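Local coordinates for synaptonemal complex protein 2 (PDB 5IWZ) that is a major component of the axial and lateral elements of synaptonemal complexes in meiotic prophase, required for chromosome synapsis and for insertion of SYCP3, at residues K52-I57 with V100-S105; C58-L61 with Q67-S70; P156-L161 with K177-M182; F267-N272 with V281-C286; L296-D301 with E305-D310. All blocks are in the same frame, centred on the assembly; numbering follows the deposited sequence.

Overall arrangement
Interactions 1, 2 and 3 lie in the armadillo-repeat-like helical part. Interaction 5 lies in the Spt16M-like part, and interaction 4 joins a helix to strand 281-285. Interactions 1 and 2 share helix 49-63; their centres are 11 Å apart and they touch. Interaction 3 is the most central. Its centre is 19 Å from that of interaction 1, and the two touch through Val104 and Gln157. Interaction 4 lies farther along, its centre 24 Å from that of interaction 3. Interactions 4 and 5 meet through neighbouring strands 281-285 and 308-312, with centres 13 Å apart. Interactions 1 and 5 have centres 44 Å apart, on opposite sides of the chain's centre.

Interaction 1. Residues K52-I57 with V100-S105; sequences KLDDLI and VQKMVS
Asp54 and Lys102 meet between helix 49-63 and helix 99-108, with their side chains crossing at about a right angle. Both leave their helices toward the other segment. Asp54 has CG anti to the backbone N (chi1 -177°), which points the carboxylate at helix 99-108. Lys102 does not reach out straight. Its chain is bent at chi2 (74°) and again at chi4 (71°); these bends carry the chain past the carboxylate and return NZ to OD1. The base and the end of the chain thus meet different oxygens. Lys102 CG packs 3.5 Å from Asp54 OD2, while Lys102 NZ lies 3.2 Å from Asp54 OD1. This second pair is a salt bridge, though as a hydrogen bond it is weak.

Asp54 OD2 has stronger polar partners. It is hydrogen-bonded to Trp106 NE1, one residue beyond segment 100-105. A water also donates to Asp54 OD2 at 2.9 Å and bridges to Ser105 OG. Trp106, the water and Lys102 together tie one carboxylate to one helix.

The contact lies at the surface of the armadillo-repeat-like domain. The apolar sides of the two helices pack elsewhere: Leu53 and Leu56 on helices 13-23 and 66-79, Met103 on helix 123-141. The link between these two segments is mainly polar. The OD2 bonds probably fix the carboxylate in place, while Lys102 offsets its charge at OD1 through a weakly directed ion pair.

Interaction 2. Residues C58-L61 with Q67-S70; sequences CREL and QTVS
Glu60 holds the guanidinium edge of Arg59 at OE1 and faces the hydroxyl of Thr68, across the contact, at OE2. Arg59 comes side-on, with NE and NH2 both directed to Glu60 OE1. That oxygen lies in the guanidinium plane. Arg59 NE, 2.8 Å away, meets Glu60 OE1 nearly end-on, whereas NH2 approaches from above the carboxylate plane. These residues join helices 49-63 and 66-79, consecutive helices of the armadillo-repeat-like alpha-solenoid.

Glu60 and Thr68 cross at about a right angle. Thr68 OG1 lies 3.0 Å from Glu60 OE2, but Asp65 O also competes for its proton. Thr68 chi1 is 82°, which sets OG1 between the backbone N and the carbonyl carbon, within reach of both acceptors. Lys63 makes a further salt bridge to Glu60 OE1. Arg59 and Lys63 probably favour the charged form of Glu60, while Asp65 near OE2 would oppose it. With an alanine here, Arg59 and Lys63 would probably lose their shared counter-charge, and Thr68 OG1 one of its two possible acceptors.

Beside the polar pair the contact is apolar and buried. Met128 of helix 123-141 covers both Leu61 and Val69. One methyl, Val69 CG2, lies 3.6 Å from Glu60 CB and equally 3.6 Å from Leu61 CD2.

Interaction 3. Residues P156-L161 with K177-M182; sequences PQICAL and KKMNLM
Ile158 and Met179 mark the closest backbone approach, their CA atoms 7.0 Å apart. The two helical segments run roughly antiparallel. Their axes come within 10.2 Å and make an angle of 145°. Segment 156-161 starts at a kink, where the N of Pro156 has no hydrogen bond to the preceding turn, a proline N carrying no hydrogen.

The side chains meet without polar links. Ile158 and Met179 slide past each other in opposite directions, and Ile158 CG2 rests 3.7 Å from Met179 CB. Ile158 CD1 also lies against Met179 CB, and it meets Met182 CE tip to tip at 4.0 Å. Met179 is extended at chi1 (172°) and chi2 (169°), which carries SD to within 3.8 Å of Cys159 SG. The bend at chi3 then sets Met179 CE 3.9 Å from Cys159 SG. Ile158 is thus held between two methionines, one alongside and one end-on.

All four residues are buried in the armadillo-repeat-like domain, where helices 144-163 and 169-185 follow one another. Helix 197-212 covers Cys159 through Met199 and Met206. Ala225 of helix 216-229 packs on Met179, and Met137 of helix 123-141 packs on Met182.

Interaction 4. Residues F267-N272 with V281-C286; sequences FLNLVN and VYTFPC
Asn269 and Asn272 both hold CG anti to the carbonyl carbon, with chi1 of -83° and -67°. One turn apart on helix 260-274, they present their amides to Thr283 and Val281 of strand 281-285. Thr283 CG2, anti to its own backbone nitrogen, lies 3.6 Å from Asn269 OD1, and these two side chains cross at about a right angle. Asn272 faces the start of the strand, at Val281. Its ND2 is 3.6 Å from Val281 CB, and its CB is 3.4 Å from Val281 O.

One water does the polar joining. It donates to Asn269 OD1 (2.7 Å) and to Thr283 OG1, and accepts from Asn272 ND2 (2.9 Å). Asn272 OD1 is bonded in turn to Gln219 NE2 of helix 216-229, and Thr283 OG1 to Asp310. Both ends of the Asn272 amide are therefore fixed. A leucine in its place would probably leave Gln219 without its acceptor and the water without the N-H of this amide.

Trp308 of the next strand packs on both Asn269 and Thr283. The contact sets a helix against an outermost strand of a four-stranded antiparallel sheet. It is a water-mediated joint between the helical array and the Spt16M-like domain, which belongs to the pleckstrin-homology clan.

Interaction 5. Residues L296-D301 with E305-D310; sequences LQIPSD and EEFWID
Ile298 lies over one face of the Phe307 ring. Its CG1 makes a CH-pi contact, 3.9 Å from the centroid of the Phe307 ring and 22° off the ring normal. The carbon is displaced toward the rim, and its nearest ring atom is CD2, with Ile298 CG1 to Phe307 CD2 at 3.6 Å. The rest of the isoleucine straddles the base of the ring. Ile298 CG2 is 3.7 Å from Phe307 CB, and Ile298 CD1 is 3.7 Å from Phe307 CD2. Pro299 adds a looser touch. Its CD comes obliquely to Phe307 CD1 at 4.1 Å.

Phe307 points toward the loop 296-301 with CG anti to the backbone N (chi1 176°). This swings the ring across to Ile298. Ile309 CD1 covers the opposite face, 4.0 Å above the ring plane and also offset toward the rim. The ring is therefore sandwiched between two isoleucines, one from the loop and one from its own segment.

The loop connects two antiparallel sheets of the Spt16M-like domain, assigned to the pleckstrin-homology clan. It leaves strand 294-295 of one sheet and leads to strand 308-312 of the other.

Cys286 and Ala289 also pack on Phe307, and backbone hydrogen bonds place both sides, pairing Leu296 with Ala289, Phe307 with Cys286 and Ile309 with Phe284. Leu296 packs on Leu291 and Phe320, ahead of the exposed Ile298. Farther along the strand, Asp310 OD2 forms a salt bridge with Arg265 NH2.

Interaction 1. Residues K52-I57 with V100-S105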
# COMPACT_ATOMS: atom_id res chain seq x y z
N LYS A 52 28.76 4.76 1.42
CA LYS A 52 28.38 5.74 2.44
C LYS A 52 26.87 5.75 2.66
O LYS A 52 26.42 5.82 3.81
CB LYS A 52 28.87 7.13 2.04
CG LYS A 52 30.39 7.32 2.00
CD LYS A 52 30.70 8.66 1.36
CE LYS A 52 32.18 8.92 1.28
NZ LYS A 52 32.44 10.27 0.69
N LEU A 53 26.09 5.70 1.58
CA LEU A 53 24.64 5.56 1.70
C LEU A 53 24.27 4.34 2.53
O LEU A 53 23.45 4.42 3.45
CB LEU A 53 24.00 5.44 0.32
CG LEU A 53 23.29 6.60 -0.36
CD1 LEU A 53 23.72 7.95 0.21
CD2 LEU A 53 23.50 6.54 -1.86
N ASP A 54 24.89 3.20 2.22
CA ASP A 54 24.60 1.96 2.94
C ASP A 54 24.93 2.10 4.42
O ASP A 54 24.13 1.72 5.29
CB ASP A 54 25.37 0.80 2.31
CG ASP A 54 25.07 -0.53 2.97
OD1 ASP A 54 26.02 -1.26 3.28
OD2 ASP A 54 23.88 -0.86 3.16
N ASP A 55 26.11 2.66 4.71
CA ASP A 55 26.52 2.86 6.10
C ASP A 55 25.53 3.75 6.84
O ASP A 55 25.11 3.44 7.96
CB ASP A 55 27.93 3.49 6.14
CG ASP A 55 29.03 2.50 5.75
OD1 ASP A 55 28.72 1.36 5.33
OD2 ASP A 55 30.23 2.88 5.85
N LEU A 56 25.16 4.88 6.24
CA LEU A 56 24.29 5.83 6.93
C LEU A 56 22.88 5.25 7.14
O LEU A 56 22.33 5.34 8.24
CB LEU A 56 24.27 7.13 6.13
CG LEU A 56 23.41 8.28 6.67
CD1 LEU A 56 24.11 8.66 7.95
CD2 LEU A 56 23.40 9.46 5.67
N ILE A 57 22.31 4.61 6.11
CA ILE A 57 20.94 4.09 6.26
C ILE A 57 20.87 2.97 7.29
O ILE A 57 19.96 2.95 8.13
CB ILE A 57 20.41 3.64 4.89
CG1 ILE A 57 20.05 4.87 4.04
CG2 ILE A 57 19.21 2.73 5.06
CD1 ILE A 57 19.84 4.53 2.57
N VAL A 100 20.62 -2.69 -5.69
CA VAL A 100 19.38 -3.42 -5.43
C VAL A 100 19.54 -4.34 -4.21
O VAL A 100 18.63 -4.45 -3.38
CB VAL A 100 18.94 -4.20 -6.68
CG1 VAL A 100 17.70 -5.05 -6.38
CG2 VAL A 100 18.64 -3.25 -7.83
N GLN A 101 20.71 -4.99 -4.07
CA GLN A 101 20.95 -5.85 -2.91
C GLN A 101 21.14 -5.03 -1.64
O GLN A 101 20.75 -5.48 -0.55
CB GLN A 101 22.16 -6.75 -3.15
CG GLN A 101 21.85 -7.97 -4.02
CD GLN A 101 21.66 -7.60 -5.49
OE1 GLN A 101 22.49 -6.90 -6.08
NE2 GLN A 101 20.56 -8.07 -6.08
N LYS A 102 21.74 -3.84 -1.73
CA LYS A 102 21.69 -2.95 -0.57
C LYS A 102 20.25 -2.63 -0.18
O LYS A 102 19.90 -2.65 1.00
CB LYS A 102 22.47 -1.67 -0.83
CG LYS A 102 23.89 -1.69 -0.26
CD LYS A 102 24.81 -2.57 -1.05
CE LYS A 102 26.25 -2.50 -0.52
NZ LYS A 102 26.39 -3.18 0.81
N MET A 103 19.38 -2.38 -1.16
CA MET A 103 18.00 -2.07 -0.80
C MET A 103 17.28 -3.26 -0.19
O MET A 103 16.43 -3.08 0.69
CB MET A 103 17.25 -1.55 -2.02
CG MET A 103 17.94 -0.32 -2.55
SD MET A 103 16.83 0.95 -3.13
CE MET A 103 15.49 0.83 -1.95
N VAL A 104 17.62 -4.49 -0.62
CA VAL A 104 17.09 -5.68 0.06
C VAL A 104 17.52 -5.69 1.51
O VAL A 104 16.72 -5.91 2.43
CB VAL A 104 17.54 -6.96 -0.68
CG1 VAL A 104 17.23 -8.21 0.17
CG2 VAL A 104 16.86 -7.04 -2.03
N SER A 105 18.81 -5.42 1.74
CA SER A 105 19.34 -5.32 3.08
C SER A 105 18.64 -4.23 3.90
O SER A 105 18.29 -4.45 5.07
CB SER A 105 20.84 -5.05 3.01
OG SER A 105 21.32 -4.63 4.26
O HOH W 1 23.61 -3.57 4.07

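Interaction 2. Residues C58-L61 with Q67-S70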
# COMPACT_ATOMS: atom_id res chain seq x y z
N CYS A 58 21.84 2.04 7.28
CA CYS A 58 21.85 0.97 8.26
C CYS A 58 22.01 1.51 9.68
O CYS A 58 21.38 1.02 10.62
CB CYS A 58 22.97 -0.03 7.93
SG CYS A 58 22.67 -1.02 6.44
N ARG A 59 22.87 2.52 9.86
CA ARG A 59 23.02 3.11 11.19
C ARG A 59 21.72 3.73 11.68
O ARG A 59 21.29 3.48 12.81
CB ARG A 59 24.11 4.16 11.18
CG ARG A 59 24.23 4.86 12.52
CD ARG A 59 25.21 6.01 12.41
NE ARG A 59 24.57 7.29 12.10
CZ ARG A 59 25.25 8.34 11.66
NH1 ARG A 59 26.56 8.23 11.47
NH2 ARG A 59 24.64 9.49 11.40
N GLU A 60 21.09 4.57 10.85
CA GLU A 60 19.84 5.22 11.26
C GLU A 60 18.73 4.20 11.49
O GLU A 60 17.93 4.36 12.42
CB GLU A 60 19.43 6.26 10.22
CG GLU A 60 20.44 7.43 10.11
CD GLU A 60 20.71 8.10 11.48
OE1 GLU A 60 21.87 8.11 11.94
OE2 GLU A 60 19.74 8.57 12.12
N LEU A 61 18.65 3.15 10.67
CA LEU A 61 17.70 2.07 10.95
C LEU A 61 17.97 1.44 12.31
O LEU A 61 17.05 1.25 13.11
CB LEU A 61 17.75 1.01 9.84
CG LEU A 61 17.16 1.50 8.50
CD1 LEU A 61 17.38 0.50 7.37
CD2 LEU A 61 15.66 1.76 8.70
N GLN A 67 12.16 8.92 10.60
CA GLN A 67 12.02 10.06 9.69
C GLN A 67 13.36 10.46 9.08
O GLN A 67 13.39 10.97 7.95
CB GLN A 67 11.34 11.25 10.41
CG GLN A 67 12.20 12.11 11.34
CD GLN A 67 11.48 13.41 11.81
OE1 GLN A 67 11.33 13.67 13.02
NE2 GLN A 67 11.05 14.22 10.84
N THR A 68 14.48 10.20 9.75
CA THR A 68 15.73 10.52 9.08
C THR A 68 16.06 9.52 7.98
O THR A 68 16.61 9.92 6.94
CB THR A 68 16.87 10.67 10.09
OG1 THR A 68 17.40 9.39 10.44
CG2 THR A 68 16.36 11.41 11.33
N VAL A 69 15.72 8.23 8.13
CA VAL A 69 15.87 7.30 7.00
C VAL A 69 15.08 7.79 5.80
O VAL A 69 15.58 7.80 4.66
CB VAL A 69 15.46 5.87 7.41
CG1 VAL A 69 15.42 4.92 6.19
CG2 VAL A 69 16.45 5.30 8.46
N SER A 70 13.83 8.22 6.03
CA SER A 70 13.00 8.79 4.97
C SER A 70 13.71 9.92 4.24
O SER A 70 13.70 9.98 3.00
CB SER A 70 11.67 9.33 5.54
OG SER A 70 10.69 8.32 5.70

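Interaction 3. Residues P156-L161 with K177-M182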
# COMPACT_ATOMS: atom_id res chain seq x y z
N PRO A 156 9.32 -11.84 -3.93
CA PRO A 156 9.17 -12.72 -2.75
C PRO A 156 9.09 -11.97 -1.43
O PRO A 156 8.35 -12.40 -0.54
CB PRO A 156 10.41 -13.63 -2.82
CG PRO A 156 11.33 -13.00 -3.79
CD PRO A 156 10.50 -12.21 -4.74
N GLN A 157 9.83 -10.87 -1.28
CA GLN A 157 9.78 -10.09 -0.04
C GLN A 157 8.39 -9.52 0.20
O GLN A 157 7.86 -9.57 1.31
CB GLN A 157 10.80 -8.94 -0.09
CG GLN A 157 12.26 -9.36 -0.14
CD GLN A 157 12.80 -9.75 1.22
OE1 GLN A 157 12.20 -9.45 2.25
NE2 GLN A 157 13.93 -10.45 1.22
N ILE A 158 7.80 -8.93 -0.84
CA ILE A 158 6.49 -8.31 -0.70
C ILE A 158 5.42 -9.35 -0.39
O ILE A 158 4.57 -9.14 0.48
CB ILE A 158 6.16 -7.48 -1.95
CG1 ILE A 158 7.17 -6.33 -2.05
CG2 ILE A 158 4.70 -6.98 -1.91
CD1 ILE A 158 7.02 -5.46 -3.30
N CYS A 159 5.45 -10.50 -1.08
CA CYS A 159 4.49 -11.57 -0.79
C CYS A 159 4.60 -12.03 0.66
O CYS A 159 3.59 -12.21 1.35
CB CYS A 159 4.69 -12.76 -1.74
SG CYS A 159 4.31 -12.46 -3.48
N ALA A 160 5.83 -12.25 1.13
CA ALA A 160 6.02 -12.63 2.52
C ALA A 160 5.46 -11.56 3.45
O ALA A 160 4.78 -11.89 4.44
CB ALA A 160 7.51 -12.88 2.81
N LEU A 161 5.69 -10.28 3.13
CA LEU A 161 5.18 -9.18 3.94
C LEU A 161 3.66 -9.16 3.96
O LEU A 161 3.04 -8.87 4.99
CB LEU A 161 5.71 -7.85 3.40
CG LEU A 161 5.49 -6.56 4.20
CD1 LEU A 161 6.25 -6.62 5.52
CD2 LEU A 161 5.93 -5.34 3.40
N LYS A 177 0.56 -2.84 -3.57
CA LYS A 177 0.24 -2.03 -4.74
C LYS A 177 1.49 -1.75 -5.58
O LYS A 177 1.42 -1.73 -6.81
CB LYS A 177 -0.45 -0.74 -4.30
CG LYS A 177 -0.13 0.49 -5.09
CD LYS A 177 -0.93 1.68 -4.55
CE LYS A 177 -0.69 1.86 -3.06
NZ LYS A 177 -1.81 2.55 -2.34
N LYS A 178 2.63 -1.54 -4.92
CA LYS A 178 3.88 -1.42 -5.66
C LYS A 178 4.20 -2.72 -6.39
O LYS A 178 4.73 -2.70 -7.51
CB LYS A 178 5.02 -1.04 -4.72
CG LYS A 178 4.94 0.38 -4.18
CD LYS A 178 5.34 1.38 -5.25
CE LYS A 178 5.55 2.77 -4.68
NZ LYS A 178 4.29 3.37 -4.16
N MET A 179 3.88 -3.87 -5.78
CA MET A 179 4.15 -5.14 -6.46
C MET A 179 3.29 -5.30 -7.71
O MET A 179 3.79 -5.74 -8.76
CB MET A 179 3.93 -6.32 -5.52
CG MET A 179 4.01 -7.66 -6.27
SD MET A 179 4.08 -9.13 -5.23
CE MET A 179 2.38 -9.27 -4.71
N ASN A 180 2.00 -4.95 -7.62
CA ASN A 180 1.12 -5.05 -8.78
C ASN A 180 1.53 -4.08 -9.89
O ASN A 180 1.40 -4.39 -11.07
CB ASN A 180 -0.34 -4.85 -8.35
CG ASN A 180 -0.92 -6.13 -7.76
OD1 ASN A 180 -0.62 -7.21 -8.25
ND2 ASN A 180 -1.71 -6.03 -6.69
N LEU A 181 2.06 -2.92 -9.52
CA LEU A 181 2.63 -2.01 -10.50
C LEU A 181 3.84 -2.63 -11.19
O LEU A 181 3.99 -2.52 -12.41
CB LEU A 181 3.00 -0.69 -9.81
CG LEU A 181 3.68 0.42 -10.60
CD1 LEU A 181 2.66 1.10 -11.50
CD2 LEU A 181 4.29 1.42 -9.64
N MET A 182 4.71 -3.30 -10.43
CA MET A 182 5.88 -3.93 -11.04
C MET A 182 5.48 -5.06 -11.98
O MET A 182 6.05 -5.22 -13.07
CB MET A 182 6.82 -4.45 -9.95
CG MET A 182 7.36 -3.35 -9.06
SD MET A 182 8.68 -3.83 -7.93
CE MET A 182 8.06 -5.29 -7.14

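Interaction 4. Residues F267-N272 with V281-C286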
# COMPACT_ATOMS: atom_id res chain seq x y z
N PHE A 267 -16.25 -12.51 -7.16
CA PHE A 267 -15.58 -13.59 -6.43
C PHE A 267 -15.47 -13.27 -4.94
O PHE A 267 -15.80 -14.11 -4.09
CB PHE A 267 -14.19 -13.84 -7.04
CG PHE A 267 -13.27 -14.66 -6.15
CD1 PHE A 267 -13.44 -16.04 -6.03
CD2 PHE A 267 -12.22 -14.05 -5.46
CE1 PHE A 267 -12.58 -16.81 -5.23
CE2 PHE A 267 -11.36 -14.80 -4.65
CZ PHE A 267 -11.52 -16.18 -4.54
N LEU A 268 -15.03 -12.06 -4.61
CA LEU A 268 -14.80 -11.75 -3.20
C LEU A 268 -16.10 -11.69 -2.43
O LEU A 268 -16.16 -12.11 -1.26
CB LEU A 268 -14.02 -10.43 -3.07
CG LEU A 268 -12.60 -10.58 -3.61
CD1 LEU A 268 -11.91 -9.23 -3.63
CD2 LEU A 268 -11.83 -11.60 -2.76
N ASN A 269 -17.17 -11.17 -3.05
CA ASN A 269 -18.48 -11.21 -2.40
C ASN A 269 -18.93 -12.65 -2.14
O ASN A 269 -19.45 -12.95 -1.05
CB ASN A 269 -19.53 -10.46 -3.25
CG ASN A 269 -19.50 -8.96 -3.00
OD1 ASN A 269 -18.59 -8.44 -2.35
ND2 ASN A 269 -20.51 -8.24 -3.51
N LEU A 270 -18.69 -13.55 -3.10
CA LEU A 270 -18.96 -14.98 -2.86
C LEU A 270 -18.12 -15.53 -1.71
O LEU A 270 -18.65 -16.19 -0.80
CB LEU A 270 -18.69 -15.79 -4.13
CG LEU A 270 -19.72 -15.60 -5.24
CD1 LEU A 270 -19.44 -16.52 -6.41
CD2 LEU A 270 -21.11 -15.85 -4.67
N VAL A 271 -16.81 -15.30 -1.74
CA VAL A 271 -15.93 -15.85 -0.71
C VAL A 271 -16.35 -15.35 0.67
O VAL A 271 -16.56 -16.14 1.59
CB VAL A 271 -14.47 -15.50 -1.01
CG1 VAL A 271 -13.64 -15.58 0.25
CG2 VAL A 271 -13.93 -16.45 -2.05
N ASN A 272 -16.47 -14.02 0.82
CA ASN A 272 -16.80 -13.49 2.13
C ASN A 272 -18.20 -13.91 2.55
O ASN A 272 -18.47 -14.07 3.74
CB ASN A 272 -16.65 -11.97 2.13
CG ASN A 272 -15.20 -11.53 1.97
OD1 ASN A 272 -14.27 -12.17 2.50
ND2 ASN A 272 -14.98 -10.45 1.20
N VAL A 281 -14.53 -9.70 6.20
CA VAL A 281 -14.99 -8.56 5.43
C VAL A 281 -16.49 -8.71 5.24
O VAL A 281 -16.94 -9.70 4.65
CB VAL A 281 -14.28 -8.45 4.07
CG1 VAL A 281 -14.87 -7.31 3.26
CG2 VAL A 281 -12.78 -8.25 4.25
N TYR A 282 -17.26 -7.73 5.72
CA TYR A 282 -18.70 -7.67 5.52
C TYR A 282 -18.99 -6.63 4.46
O TYR A 282 -18.66 -5.45 4.65
CB TYR A 282 -19.42 -7.32 6.82
CG TYR A 282 -19.67 -8.50 7.72
CD1 TYR A 282 -20.88 -9.20 7.67
CD2 TYR A 282 -18.70 -8.93 8.61
CE1 TYR A 282 -21.10 -10.30 8.49
CE2 TYR A 282 -18.92 -10.03 9.43
CZ TYR A 282 -20.12 -10.71 9.36
OH TYR A 282 -20.32 -11.80 10.18
N THR A 283 -19.61 -7.05 3.37
CA THR A 283 -19.96 -6.17 2.26
C THR A 283 -21.48 -6.01 2.19
O THR A 283 -22.20 -7.00 2.02
CB THR A 283 -19.41 -6.73 0.96
OG1 THR A 283 -17.98 -6.72 1.01
CG2 THR A 283 -19.88 -5.91 -0.21
N PHE A 284 -21.98 -4.76 2.32
CA PHE A 284 -23.41 -4.49 2.23
C PHE A 284 -23.72 -3.63 1.02
O PHE A 284 -22.97 -2.69 0.72
CB PHE A 284 -23.95 -3.76 3.48
CG PHE A 284 -23.93 -4.59 4.73
CD1 PHE A 284 -24.65 -5.76 4.82
CD2 PHE A 284 -23.19 -4.18 5.83
CE1 PHE A 284 -24.63 -6.52 5.97
CE2 PHE A 284 -23.17 -4.94 6.99
CZ PHE A 284 -23.90 -6.11 7.06
N PRO A 285 -24.83 -3.87 0.33
CA PRO A 285 -25.31 -2.89 -0.64
C PRO A 285 -25.82 -1.66 0.08
O PRO A 285 -26.34 -1.74 1.20
CB PRO A 285 -26.43 -3.63 -1.39
CG PRO A 285 -26.95 -4.60 -0.39
CD PRO A 285 -25.78 -5.00 0.49
N CYS A 286 -25.63 -0.52 -0.55
CA CYS A 286 -25.94 0.77 0.04
C CYS A 286 -26.87 1.54 -0.89
O CYS A 286 -26.73 1.48 -2.11
CB CYS A 286 -24.65 1.56 0.29
SG CYS A 286 -24.87 3.25 0.84
O HOH W 2 -17.02 -8.83 -0.16

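Interaction 5. Residues L296-D301 with E305-D310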
# COMPACT_ATOMS: atom_id res chain seq x y z
N LEU A 296 -22.62 11.51 -2.85
CA LEU A 296 -21.49 10.91 -3.55
C LEU A 296 -22.01 10.09 -4.73
O LEU A 296 -23.11 9.53 -4.67
CB LEU A 296 -20.69 10.02 -2.61
CG LEU A 296 -20.21 10.68 -1.32
CD1 LEU A 296 -19.50 9.67 -0.43
CD2 LEU A 296 -19.27 11.83 -1.65
N GLN A 297 -21.22 10.03 -5.80
CA GLN A 297 -21.71 9.34 -6.99
C GLN A 297 -21.40 7.86 -6.91
O GLN A 297 -20.31 7.44 -6.52
CB GLN A 297 -21.14 9.94 -8.30
CG GLN A 297 -19.63 10.11 -8.44
CD GLN A 297 -18.85 8.86 -8.32
OE1 GLN A 297 -18.85 8.02 -9.15
NE2 GLN A 297 -18.22 8.73 -7.25
N ILE A 298 -22.40 7.07 -7.26
CA ILE A 298 -22.26 5.61 -7.29
C ILE A 298 -21.49 5.22 -8.55
O ILE A 298 -21.81 5.73 -9.64
CB ILE A 298 -23.64 4.95 -7.26
CG1 ILE A 298 -24.34 5.30 -5.94
CG2 ILE A 298 -23.54 3.46 -7.48
CD1 ILE A 298 -25.73 4.72 -5.81
N PRO A 299 -20.48 4.36 -8.46
CA PRO A 299 -19.92 3.76 -9.68
C PRO A 299 -21.00 3.00 -10.42
O PRO A 299 -21.72 2.18 -9.84
CB PRO A 299 -18.83 2.82 -9.15
CG PRO A 299 -18.58 3.26 -7.73
CD PRO A 299 -19.88 3.80 -7.24
N SER A 300 -21.13 3.28 -11.72
CA SER A 300 -22.10 2.59 -12.57
C SER A 300 -21.35 1.98 -13.74
O SER A 300 -20.83 2.70 -14.60
CB SER A 300 -23.20 3.55 -13.03
N ASP A 301 -21.28 0.65 -13.79
CA ASP A 301 -20.46 -0.04 -14.78
C ASP A 301 -21.86 -0.41 -15.22
O ASP A 301 -22.79 0.39 -15.06
CB ASP A 301 -19.14 -0.52 -14.16
N GLU A 305 -23.38 -5.11 -9.37
CA GLU A 305 -24.81 -5.26 -9.14
C GLU A 305 -25.35 -4.19 -8.22
O GLU A 305 -26.54 -3.84 -8.31
CB GLU A 305 -25.10 -6.65 -8.57
N GLU A 306 -24.51 -3.65 -7.34
CA GLU A 306 -24.94 -2.76 -6.28
C GLU A 306 -23.83 -1.76 -5.98
O GLU A 306 -22.68 -1.93 -6.40
CB GLU A 306 -25.29 -3.53 -5.00
CG GLU A 306 -26.37 -4.58 -5.15
CD GLU A 306 -27.77 -4.00 -5.14
OE1 GLU A 306 -27.93 -2.78 -4.95
OE2 GLU A 306 -28.72 -4.78 -5.33
N PHE A 307 -24.19 -0.71 -5.25
CA PHE A 307 -23.27 0.24 -4.63
C PHE A 307 -22.77 -0.41 -3.34
O PHE A 307 -23.49 -0.47 -2.35
CB PHE A 307 -24.01 1.55 -4.37
CG PHE A 307 -23.21 2.61 -3.65
CD1 PHE A 307 -21.84 2.72 -3.82
CD2 PHE A 307 -23.85 3.52 -2.83
CE1 PHE A 307 -21.13 3.71 -3.16
CE2 PHE A 307 -23.14 4.51 -2.17
CZ PHE A 307 -21.77 4.60 -2.33
N TRP A 308 -21.55 -0.96 -3.37
CA TRP A 308 -21.04 -1.79 -2.29
C TRP A 308 -20.27 -0.97 -1.25
O TRP A 308 -19.50 -0.07 -1.61
CB TRP A 308 -20.12 -2.88 -2.85
CG TRP A 308 -20.75 -3.86 -3.83
CD1 TRP A 308 -20.40 -4.07 -5.14
CD2 TRP A 308 -21.81 -4.80 -3.55
NE1 TRP A 308 -21.17 -5.07 -5.69
CE2 TRP A 308 -22.05 -5.53 -4.74
CE3 TRP A 308 -22.58 -5.08 -2.42
CZ2 TRP A 308 -23.02 -6.53 -4.83
CZ3 TRP A 308 -23.55 -6.08 -2.51
CH2 TRP A 308 -23.76 -6.79 -3.71
N ILE A 309 -20.46 -1.29 0.03
CA ILE A 309 -19.68 -0.75 1.15
C ILE A 309 -19.03 -1.93 1.86
O ILE A 309 -19.71 -2.90 2.20
CB ILE A 309 -20.55 0.05 2.15
CG1 ILE A 309 -21.44 1.07 1.44
CG2 ILE A 309 -19.66 0.71 3.23
CD1 ILE A 309 -20.72 2.24 0.79
N ASP A 310 -17.72 -1.82 2.12
CA ASP A 310 -16.93 -2.91 2.70
C ASP A 310 -16.56 -2.56 4.13
O ASP A 310 -15.96 -1.50 4.38
CB ASP A 310 -15.69 -3.19 1.86
CG ASP A 310 -16.06 -3.63 0.47
OD1 ASP A 310 -16.82 -4.61 0.35
OD2 ASP A 310 -15.66 -2.95 -0.50